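Local coordinates for protein splicing factor U2AF 35 kDa subunit (Homo sapiens, PDB 1JMT) that recruits U2 snRNP to the branch point and supports accurate 3'-splice site selection, pairing with U2AF65 through a domain of the RNA recognition motif family, at residues A5-Y10 with H99-P104; E55-C60 with G69-K74; E49-V54 with I86-R91. The protein carries 1 engineered substitution. All blocks are in the same frame, centred on the assembly; numbering follows the deposited sequence.

Contact 1: A5-Y10 with H99-P104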
loop_
_atom_site.group_PDB
_atom_site.type_symbol
_atom_site.label_atom_id
_atom_site.label_comp_id
_atom_site.label_asym_id
_atom_site.label_seq_id
_atom_site.Cartn_x
_atom_site.Cartn_y
_atom_site.Cartn_z
ATOM N N ALA A 5 4.591 -4.401 6.576
ATOM C CA ALA A 5 3.969 -3.085 6.601
ATOM C C ALA A 5 4.349 -2.306 5.353
ATOM O O ALA A 5 5.519 -2.257 4.984
ATOM C CB ALA A 5 4.423 -2.314 7.837
ATOM N N LEU A 6 3.354 -1.715 4.701
ATOM C CA LEU A 6 3.582 -0.895 3.519
ATOM C C LEU A 6 3.356 0.514 4.061
ATOM O O LEU A 6 2.225 0.918 4.344
ATOM C CB LEU A 6 2.583 -1.258 2.422
ATOM C CG LEU A 6 2.612 -2.741 2.025
ATOM C CD1 LEU A 6 1.630 -2.973 0.890
ATOM C CD2 LEU A 6 4.022 -3.146 1.595
ATOM N N LEU A 7 4.455 1.242 4.231
ATOM C CA LEU A 7 4.431 2.569 4.826
ATOM C C LEU A 7 3.852 3.716 4.015
ATOM O O LEU A 7 4.278 3.991 2.888
ATOM C CB LEU A 7 5.844 2.930 5.301
ATOM C CG LEU A 7 6.486 1.832 6.165
ATOM C CD1 LEU A 7 7.914 2.206 6.513
ATOM C CD2 LEU A 7 5.662 1.622 7.430
ATOM N N ASN A 8 2.867 4.372 4.619
ATOM C CA ASN A 8 2.191 5.518 4.038
ATOM C C ASN A 8 1.784 5.289 2.594
ATOM O O ASN A 8 1.791 6.209 1.784
ATOM C CB ASN A 8 3.096 6.746 4.126
ATOM C CG ASN A 8 3.359 7.182 5.559
ATOM O OD1 ASN A 8 4.164 8.077 5.796
ATOM N ND2 ASN A 8 2.677 6.557 6.517
ATOM N N ILE A 9 1.414 4.061 2.271
ATOM C CA ILE A 9 1.023 3.754 0.909
ATOM C C ILE A 9 -0.386 4.267 0.579
ATOM O O ILE A 9 -0.672 4.597 -0.568
ATOM C CB ILE A 9 1.109 2.237 0.656
ATOM C CG1 ILE A 9 1.074 1.965 -0.852
ATOM C CG2 ILE A 9 -0.016 1.522 1.410
ATOM C CD1 ILE A 9 1.469 0.555 -1.225
ATOM N N TYR A 10 -1.254 4.354 1.585
ATOM C CA TYR A 10 -2.615 4.821 1.359
ATOM C C TYR A 10 -2.723 6.335 1.451
ATOM O O TYR A 10 -2.701 6.901 2.540
ATOM C CB TYR A 10 -3.579 4.195 2.365
ATOM C CG TYR A 10 -5.032 4.502 2.072
ATOM C CD1 TYR A 10 -5.614 4.117 0.865
ATOM C CD2 TYR A 10 -5.824 5.184 2.991
ATOM C CE1 TYR A 10 -6.946 4.404 0.579
ATOM C CE2 TYR A 10 -7.159 5.479 2.718
ATOM C CZ TYR A 10 -7.714 5.084 1.510
ATOM O OH TYR A 10 -9.034 5.369 1.233
ATOM N N HIS A 99 7.548 1.285 0.192
ATOM C CA HIS A 99 8.467 1.190 1.330
ATOM C C HIS A 99 7.914 0.047 2.178
ATOM O O HIS A 99 7.024 0.253 3.003
ATOM C CB HIS A 99 8.469 2.498 2.124
ATOM C CG HIS A 99 9.221 3.610 1.460
ATOM N ND1 HIS A 99 10.586 3.771 1.593
ATOM C CD2 HIS A 99 8.805 4.608 0.648
ATOM C CE1 HIS A 99 10.973 4.822 0.895
ATOM N NE2 HIS A 99 9.911 5.350 0.311
ATOM N N ALA A 100 8.418 -1.159 1.932
ATOM C CA ALA A 100 7.967 -2.354 2.632
ATOM C C ALA A 100 8.894 -2.677 3.790
ATOM O O ALA A 100 10.080 -2.357 3.755
ATOM C CB ALA A 100 7.898 -3.523 1.678
ATOM N N GLU A 101 8.356 -3.350 4.798
ATOM C CA GLU A 101 9.136 -3.657 5.982
ATOM C C GLU A 101 8.469 -4.719 6.854
ATOM O O GLU A 101 7.262 -4.675 7.087
ATOM C CB GLU A 101 9.300 -2.342 6.746
ATOM C CG GLU A 101 9.880 -2.388 8.128
ATOM C CD GLU A 101 9.872 -1.002 8.758
ATOM O OE1 GLU A 101 10.486 -0.083 8.175
ATOM O OE2 GLU A 101 9.246 -0.827 9.822
ATOM N N LEU A 102 9.246 -5.692 7.314
ATOM C CA LEU A 102 8.702 -6.712 8.202
ATOM C C LEU A 102 8.326 -5.966 9.476
ATOM O O LEU A 102 9.119 -5.176 9.981
ATOM C CB LEU A 102 9.755 -7.763 8.534
ATOM C CG LEU A 102 9.914 -8.965 7.608
ATOM C CD1 LEU A 102 11.208 -9.697 7.941
ATOM C CD2 LEU A 102 8.718 -9.891 7.765
ATOM N N SER A 103 7.122 -6.194 9.988
ATOM C CA SER A 103 6.699 -5.512 11.202
ATOM C C SER A 103 6.531 -6.499 12.346
ATOM O O SER A 103 5.542 -7.233 12.409
ATOM C CB SER A 103 5.393 -4.744 10.967
ATOM O OG SER A 103 4.381 -5.591 10.463
ATOM N N PRO A 104 7.506 -6.527 13.269
ATOM C CA PRO A 104 7.501 -7.419 14.431
ATOM C C PRO A 104 6.111 -7.565 15.043
ATOM O O PRO A 104 5.666 -8.719 15.220
ATOM C CB PRO A 104 8.495 -6.747 15.371
ATOM C CG PRO A 104 9.514 -6.212 14.411
ATOM C CD PRO A 104 8.650 -5.597 13.330
ATOM O OXT PRO A 104 5.487 -6.523 15.335
HETATM O O HOH W 1 4.857 2.299 0.654
#
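A5 N donates to E101 O at 2.7 Å, the shortest polar bond between A5-Y10 and H99-P104, and it closes an antiparallel hydrogen-bonded pair. The return bond of that pair, from E101 N to A5 O, is weak. Two residues on, past the non-hydrogen-bonded pair of L6 and A100, L7 N reaches H99 O almost straight (169°), and a water joins L7 O to H99 N where direct pairing gives out.

Side chains then divide between two faces. On one, methyl CD2 of L6 meets CB of A100 at 3.9 Å, and both residues rest on L88 of helix 78-88. On the other, A5 CB sits 4.1 Å from S103 CB. Beside them, L7 turns CG away from its carbonyl carbon (chi1 -50°), which brings CG to 3.6 Å from H99 O and leaves CD1 3.8 Å from E101 OE1, the two side chains crossing at a slant. At the end of this pairing the imidazole of H99 serves the bound U2AF65 peptide, NE2 hydrogen-bonding to one of its polar side chains. Strand 3-11 also pairs with strand 68-75, so it is the central strand flanked on both sides, as in the RNA recognition motif fold.

Contact 2: E55-C60 with G69-K74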
loop_
_atom_site.group_PDB
_atom_site.type_symbol
_atom_site.label_atom_id
_atom_site.label_comp_id
_atom_site.label_asym_id
_atom_site.label_seq_id
_atom_site.Cartn_x
_atom_site.Cartn_y
_atom_site.Cartn_z
ATOM N N GLU A 55 -3.656 -13.956 5.890
ATOM C CA GLU A 55 -4.422 -14.324 7.070
ATOM C C GLU A 55 -5.264 -13.127 7.498
ATOM O O GLU A 55 -6.468 -13.242 7.711
ATOM C CB GLU A 55 -3.454 -14.719 8.179
ATOM C CG GLU A 55 -4.080 -15.320 9.410
ATOM C CD GLU A 55 -3.045 -16.042 10.244
ATOM O OE1 GLU A 55 -2.473 -17.028 9.731
ATOM O OE2 GLU A 55 -2.792 -15.622 11.394
ATOM N N GLU A 56 -4.616 -11.973 7.604
ATOM C CA GLU A 56 -5.279 -10.735 8.000
ATOM C C GLU A 56 -4.649 -9.559 7.275
ATOM O O GLU A 56 -3.457 -9.576 6.974
ATOM C CB GLU A 56 -5.111 -10.475 9.495
ATOM C CG GLU A 56 -5.871 -11.376 10.421
ATOM C CD GLU A 56 -5.594 -11.017 11.863
ATOM O OE1 GLU A 56 -6.019 -9.921 12.295
ATOM O OE2 GLU A 56 -4.934 -11.821 12.558
ATOM N N MET A 57 -5.452 -8.533 7.020
ATOM C CA MET A 57 -4.964 -7.333 6.368
ATOM C C MET A 57 -5.791 -6.135 6.799
ATOM O O MET A 57 -6.998 -6.244 7.010
ATOM C CB MET A 57 -5.026 -7.463 4.845
ATOM C CG MET A 57 -4.492 -6.233 4.135
ATOM S SD MET A 57 -4.556 -6.327 2.334
ATOM C CE MET A 57 -5.133 -4.688 1.943
ATOM N N ASN A 58 -5.135 -4.989 6.929
ATOM C CA ASN A 58 -5.829 -3.775 7.316
ATOM C C ASN A 58 -5.148 -2.536 6.752
ATOM O O ASN A 58 -3.923 -2.481 6.633
ATOM C CB ASN A 58 -5.899 -3.674 8.840
ATOM C CG ASN A 58 -6.667 -2.449 9.307
ATOM O OD1 ASN A 58 -7.766 -2.162 8.813
ATOM N ND2 ASN A 58 -6.098 -1.722 10.263
ATOM N N VAL A 59 -5.961 -1.556 6.383
ATOM C CA VAL A 59 -5.474 -0.289 5.862
ATOM C C VAL A 59 -5.721 0.683 7.010
ATOM O O VAL A 59 -6.857 0.860 7.446
ATOM C CB VAL A 59 -6.266 0.156 4.617
ATOM C CG1 VAL A 59 -5.816 1.541 4.183
ATOM C CG2 VAL A 59 -6.069 -0.848 3.493
ATOM N N CYS A 60 -4.652 1.291 7.510
ATOM C CA CYS A 60 -4.754 2.205 8.640
ATOM C C CYS A 60 -4.916 3.666 8.277
ATOM O O CYS A 60 -4.750 4.074 7.128
ATOM C CB CYS A 60 -3.513 2.099 9.528
ATOM S SG CYS A 60 -3.123 0.469 10.140
ATOM N N GLY A 69 -2.133 6.565 5.385
ATOM C CA GLY A 69 -2.207 5.367 6.186
ATOM C C GLY A 69 -1.289 4.252 5.735
ATOM O O GLY A 69 -0.913 4.161 4.566
ATOM N N ASN A 70 -0.909 3.413 6.685
ATOM C CA ASN A 70 -0.074 2.274 6.379
ATOM C C ASN A 70 -0.991 1.108 6.075
ATOM O O ASN A 70 -2.195 1.132 6.370
ATOM C CB ASN A 70 0.788 1.864 7.571
ATOM C CG ASN A 70 1.806 2.902 7.944
ATOM O OD1 ASN A 70 2.205 3.726 7.124
ATOM N ND2 ASN A 70 2.254 2.854 9.190
ATOM N N VAL A 71 -0.405 0.079 5.488
ATOM C CA VAL A 71 -1.133 -1.132 5.203
ATOM C C VAL A 71 -0.363 -2.230 5.919
ATOM O O VAL A 71 0.868 -2.248 5.892
ATOM C CB VAL A 71 -1.183 -1.430 3.689
ATOM C CG1 VAL A 71 -1.614 -2.894 3.451
ATOM C CG2 VAL A 71 -2.171 -0.486 3.028
ATOM N N TYR A 72 -1.084 -3.111 6.601
ATOM C CA TYR A 72 -0.451 -4.229 7.277
ATOM C C TYR A 72 -1.058 -5.484 6.704
ATOM O O TYR A 72 -2.273 -5.586 6.577
ATOM C CB TYR A 72 -0.681 -4.183 8.782
ATOM C CG TYR A 72 0.060 -3.062 9.450
ATOM C CD1 TYR A 72 -0.519 -1.804 9.578
ATOM C CD2 TYR A 72 1.363 -3.245 9.917
ATOM C CE1 TYR A 72 0.175 -0.754 10.153
ATOM C CE2 TYR A 72 2.071 -2.196 10.494
ATOM C CZ TYR A 72 1.468 -0.954 10.608
ATOM O OH TYR A 72 2.153 0.095 11.170
ATOM N N VAL A 73 -0.201 -6.429 6.346
ATOM C CA VAL A 73 -0.641 -7.687 5.772
ATOM C C VAL A 73 -0.019 -8.835 6.550
ATOM O O VAL A 73 1.199 -8.942 6.638
ATOM C CB VAL A 73 -0.206 -7.802 4.299
ATOM C CG1 VAL A 73 -0.745 -9.094 3.688
ATOM C CG2 VAL A 73 -0.677 -6.585 3.530
ATOM N N LYS A 74 -0.853 -9.687 7.126
ATOM C CA LYS A 74 -0.333 -10.819 7.873
ATOM C C LYS A 74 -0.487 -12.040 6.983
ATOM O O LYS A 74 -1.606 -12.478 6.702
ATOM C CB LYS A 74 -1.108 -11.012 9.184
ATOM C CG LYS A 74 -0.524 -12.104 10.089
ATOM C CD LYS A 74 -1.362 -12.280 11.343
ATOM C CE LYS A 74 -0.694 -13.215 12.335
ATOM N NZ LYS A 74 -1.468 -13.294 13.609
#
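K74 O takes two backbone donors, E55 N at 2.7 Å and E56 N at 3.2 Å, the second in the carbonyl plane on a lone pair. Two residues thus face one, a classic beta bulge at the start of the pairing. Beyond it the backbone bonds are regular: K74 N to E56 O, N58 and Y72 bonded both ways, and C60 N to N70 O.

Charge gathers at the bulge. The extended chain of K74, with CG trans to its backbone N (chi1 -174°), runs alongside both glutamates and delivers NZ to E55 OE2 at 3.5 Å; E56 OE2, at 3.9 Å, makes a long salt bridge. Replacing K74 by an alanine would probably leave the carboxylates of E55 and E56 side by side without the cation they share.

Apolar contacts line the opposite face. M57 CG lies 3.9 Å from V73 CG2, the two side chains lying side by side and pointing the same way, and CG2 of V59 meets CG2 of V71 at the same distance; this face rests on F39, F40 and V43 of helix 22-51.

A sulfur-aromatic contact stands at the far end. C60 SG approaches the Y72 ring at its edge, 3.5 Å from CD1 and 79° off the ring normal. Together these make the beta hairpin of strands 54-59 and 68-75, the β2-β3 pair of the RNA recognition motif, whose second strand carries the RNP1 sequence in canonical members.

Contact 3: E49-V54 with I86-R91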
loop_
_atom_site.group_PDB
_atom_site.type_symbol
_atom_site.label_atom_id
_atom_site.label_comp_id
_atom_site.label_asym_id
_atom_site.label_seq_id
_atom_site.Cartn_x
_atom_site.Cartn_y
_atom_site.Cartn_z
ATOM N N GLU A 49 -2.306 -12.994 -4.995
ATOM C CA GLU A 49 -1.933 -13.424 -6.336
ATOM C C GLU A 49 -0.435 -13.683 -6.497
ATOM O O GLU A 49 -0.030 -14.716 -7.031
ATOM C CB GLU A 49 -2.390 -12.376 -7.359
ATOM C CG GLU A 49 -3.246 -12.923 -8.493
ATOM C CD GLU A 49 -2.461 -13.800 -9.454
ATOM O OE1 GLU A 49 -1.532 -13.278 -10.110
ATOM O OE2 GLU A 49 -2.773 -15.008 -9.554
ATOM N N LYS A 50 0.397 -12.766 -6.020
ATOM C CA LYS A 50 1.831 -12.937 -6.188
ATOM C C LYS A 50 2.685 -13.319 -4.986
ATOM O O LYS A 50 3.756 -13.891 -5.165
ATOM C CB LYS A 50 2.420 -11.682 -6.840
ATOM C CG LYS A 50 1.904 -11.447 -8.259
ATOM C CD LYS A 50 2.682 -10.354 -8.972
ATOM C CE LYS A 50 2.095 -10.043 -10.345
ATOM N NZ LYS A 50 2.184 -11.215 -11.263
ATOM N N TYR A 51 2.236 -13.035 -3.770
ATOM C CA TYR A 51 3.066 -13.354 -2.614
ATOM C C TYR A 51 2.610 -14.483 -1.708
ATOM O O TYR A 51 3.430 -15.096 -1.030
ATOM C CB TYR A 51 3.289 -12.098 -1.780
ATOM C CG TYR A 51 3.903 -10.971 -2.576
ATOM C CD1 TYR A 51 3.248 -9.748 -2.700
ATOM C CD2 TYR A 51 5.120 -11.141 -3.238
ATOM C CE1 TYR A 51 3.782 -8.724 -3.467
ATOM C CE2 TYR A 51 5.666 -10.116 -4.008
ATOM C CZ TYR A 51 4.992 -8.914 -4.121
ATOM O OH TYR A 51 5.515 -7.902 -4.894
ATOM N N GLY A 52 1.313 -14.763 -1.671
ATOM C CA GLY A 52 0.862 -15.840 -0.815
ATOM C C GLY A 52 -0.429 -15.595 -0.071
ATOM O O GLY A 52 -1.036 -14.524 -0.159
ATOM N N GLU A 53 -0.838 -16.608 0.681
ATOM C CA GLU A 53 -2.071 -16.569 1.448
ATOM C C GLU A 53 -2.077 -15.520 2.552
ATOM O O GLU A 53 -1.188 -15.477 3.404
ATOM C CB GLU A 53 -2.347 -17.959 2.032
ATOM C CG GLU A 53 -3.609 -18.066 2.863
ATOM C CD GLU A 53 -4.054 -19.508 3.049
ATOM O OE1 GLU A 53 -4.845 -19.770 3.982
ATOM O OE2 GLU A 53 -3.621 -20.374 2.256
ATOM N N VAL A 54 -3.095 -14.667 2.528
ATOM C CA VAL A 54 -3.222 -13.626 3.534
ATOM C C VAL A 54 -4.152 -14.064 4.667
ATOM O O VAL A 54 -5.283 -14.485 4.440
ATOM C CB VAL A 54 -3.760 -12.324 2.922
ATOM C CG1 VAL A 54 -4.023 -11.307 4.020
ATOM C CG2 VAL A 54 -2.751 -11.770 1.914
ATOM N N ILE A 86 10.998 -8.070 0.211
ATOM C CA ILE A 86 12.086 -7.897 -0.742
ATOM C C ILE A 86 11.576 -7.479 -2.123
ATOM O O ILE A 86 12.041 -6.488 -2.693
ATOM C CB ILE A 86 12.908 -9.199 -0.881
ATOM C CG1 ILE A 86 13.512 -9.574 0.473
ATOM C CG2 ILE A 86 14.014 -9.013 -1.915
ATOM C CD1 ILE A 86 14.036 -10.994 0.531
ATOM N N ASP A 87 10.616 -8.226 -2.660
ATOM C CA ASP A 87 10.089 -7.890 -3.976
ATOM C C ASP A 87 9.349 -6.554 -3.987
ATOM O O ASP A 87 9.517 -5.753 -4.910
ATOM C CB ASP A 87 9.158 -8.997 -4.490
ATOM C CG ASP A 87 8.728 -8.765 -5.929
ATOM O OD1 ASP A 87 9.616 -8.682 -6.807
ATOM O OD2 ASP A 87 7.510 -8.658 -6.192
ATOM N N LEU A 88 8.535 -6.311 -2.963
ATOM C CA LEU A 88 7.766 -5.067 -2.888
ATOM C C LEU A 88 8.652 -3.836 -2.826
ATOM O O LEU A 88 8.281 -2.766 -3.315
ATOM C CB LEU A 88 6.822 -5.094 -1.682
ATOM C CG LEU A 88 5.587 -5.979 -1.889
ATOM C CD1 LEU A 88 4.956 -6.329 -0.555
ATOM C CD2 LEU A 88 4.598 -5.255 -2.789
ATOM N N ASN A 89 9.822 -3.973 -2.214
ATOM C CA ASN A 89 10.721 -2.844 -2.133
ATOM C C ASN A 89 11.354 -2.530 -3.491
ATOM O O ASN A 89 12.029 -1.513 -3.645
ATOM C CB ASN A 89 11.788 -3.075 -1.059
ATOM C CG ASN A 89 11.317 -2.635 0.314
ATOM O OD1 ASN A 89 10.777 -1.543 0.463
ATOM N ND2 ASN A 89 11.522 -3.474 1.322
ATOM N N ASN A 90 11.121 -3.411 -4.466
ATOM C CA ASN A 90 11.605 -3.222 -5.832
ATOM C C ASN A 90 10.445 -2.852 -6.766
ATOM O O ASN A 90 10.558 -2.994 -7.987
ATOM C CB ASN A 90 12.270 -4.497 -6.367
ATOM C CG ASN A 90 13.578 -4.808 -5.669
ATOM O OD1 ASN A 90 14.356 -3.908 -5.374
ATOM N ND2 ASN A 90 13.832 -6.088 -5.414
ATOM N N ARG A 91 9.331 -2.385 -6.204
ATOM C CA ARG A 91 8.180 -2.029 -7.038
ATOM C C ARG A 91 7.614 -0.637 -6.788
ATOM O O ARG A 91 7.843 -0.025 -5.740
ATOM C CB ARG A 91 7.049 -3.050 -6.855
ATOM C CG ARG A 91 7.421 -4.479 -7.187
ATOM C CD ARG A 91 6.252 -5.441 -6.928
ATOM N NE ARG A 91 5.132 -5.218 -7.839
ATOM C CZ ARG A 91 3.993 -5.900 -7.805
ATOM N NH1 ARG A 91 3.812 -6.853 -6.897
ATOM N NH2 ARG A 91 3.033 -5.634 -8.684
#
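Y51 brings its phenol between D87 and R91, fastening the end of helix 22-51 to the end of helix 78-88, the two helices that pack on one face of the sheet in this RNA recognition motif.

The tight part is gathered round the hydroxyl. Y51 OH donates to D87 OD2, a very short bond, its length doubtful, and accepts from R91 NH1 at 2.8 Å (161°). The carboxylate comes to the ring at its edge, the two planes 61° apart, and the aspartate crosses the tyrosine at about a right angle. R91 approaches the tyrosine head-on, the two side chains coming from opposite directions, with the arginine chain bent at chi3 to bring NH1 round to the phenol. L88 fills the space beside the ring: its CG and CD2 each lie 3.6 Å from Y51 CE1. The type I turn from L88 to R91, closed by R91 N to L88 O at 3.1 Å, carries the arginine to this place.

R91 NH1 has a second partner in E46, and its NH2 is salt-bridged to an acidic side chain of the bound U2AF65 peptide. The hydroxyl is thus likely to help position an arginine that also binds the peptide. The other margin is looser. K50 is exposed and merely brushes R91, CD to NH1 at 4.2 Å, while K50 NZ stays 6.2 Å from R91 NH2. A hexanediol, probably from the crystallisation liquor, hydrogen-bonds D87 OD2 and marks a side of D87 that a small molecule can reach. Y51 OH lies in the R91 guanidinium plane, only 2° out of it.

In the fold
The three contacts lie in one domain of the RNA recognition motif family. Contacts 1 and 2, with centres about 9 Å apart, share the sheet: strands 3-11 and 68-75 are neighbours, joined by backbone bonds such as L6 N to V71 O, and by N8 N to N70 OD1. The centre of contact 3 lies about 12 Å from that of contact 1 and about 14 Å from that of contact 2, where helices 22-51 and 78-88 end. Along the chain they are concentric: contact 2 falls between the halves of contact 3, and these between those of contact 1. Contacts 1 and 3 thereby join residues distant in sequence; contact 3, and H99 of contact 1, also meet the U2AF65 peptide.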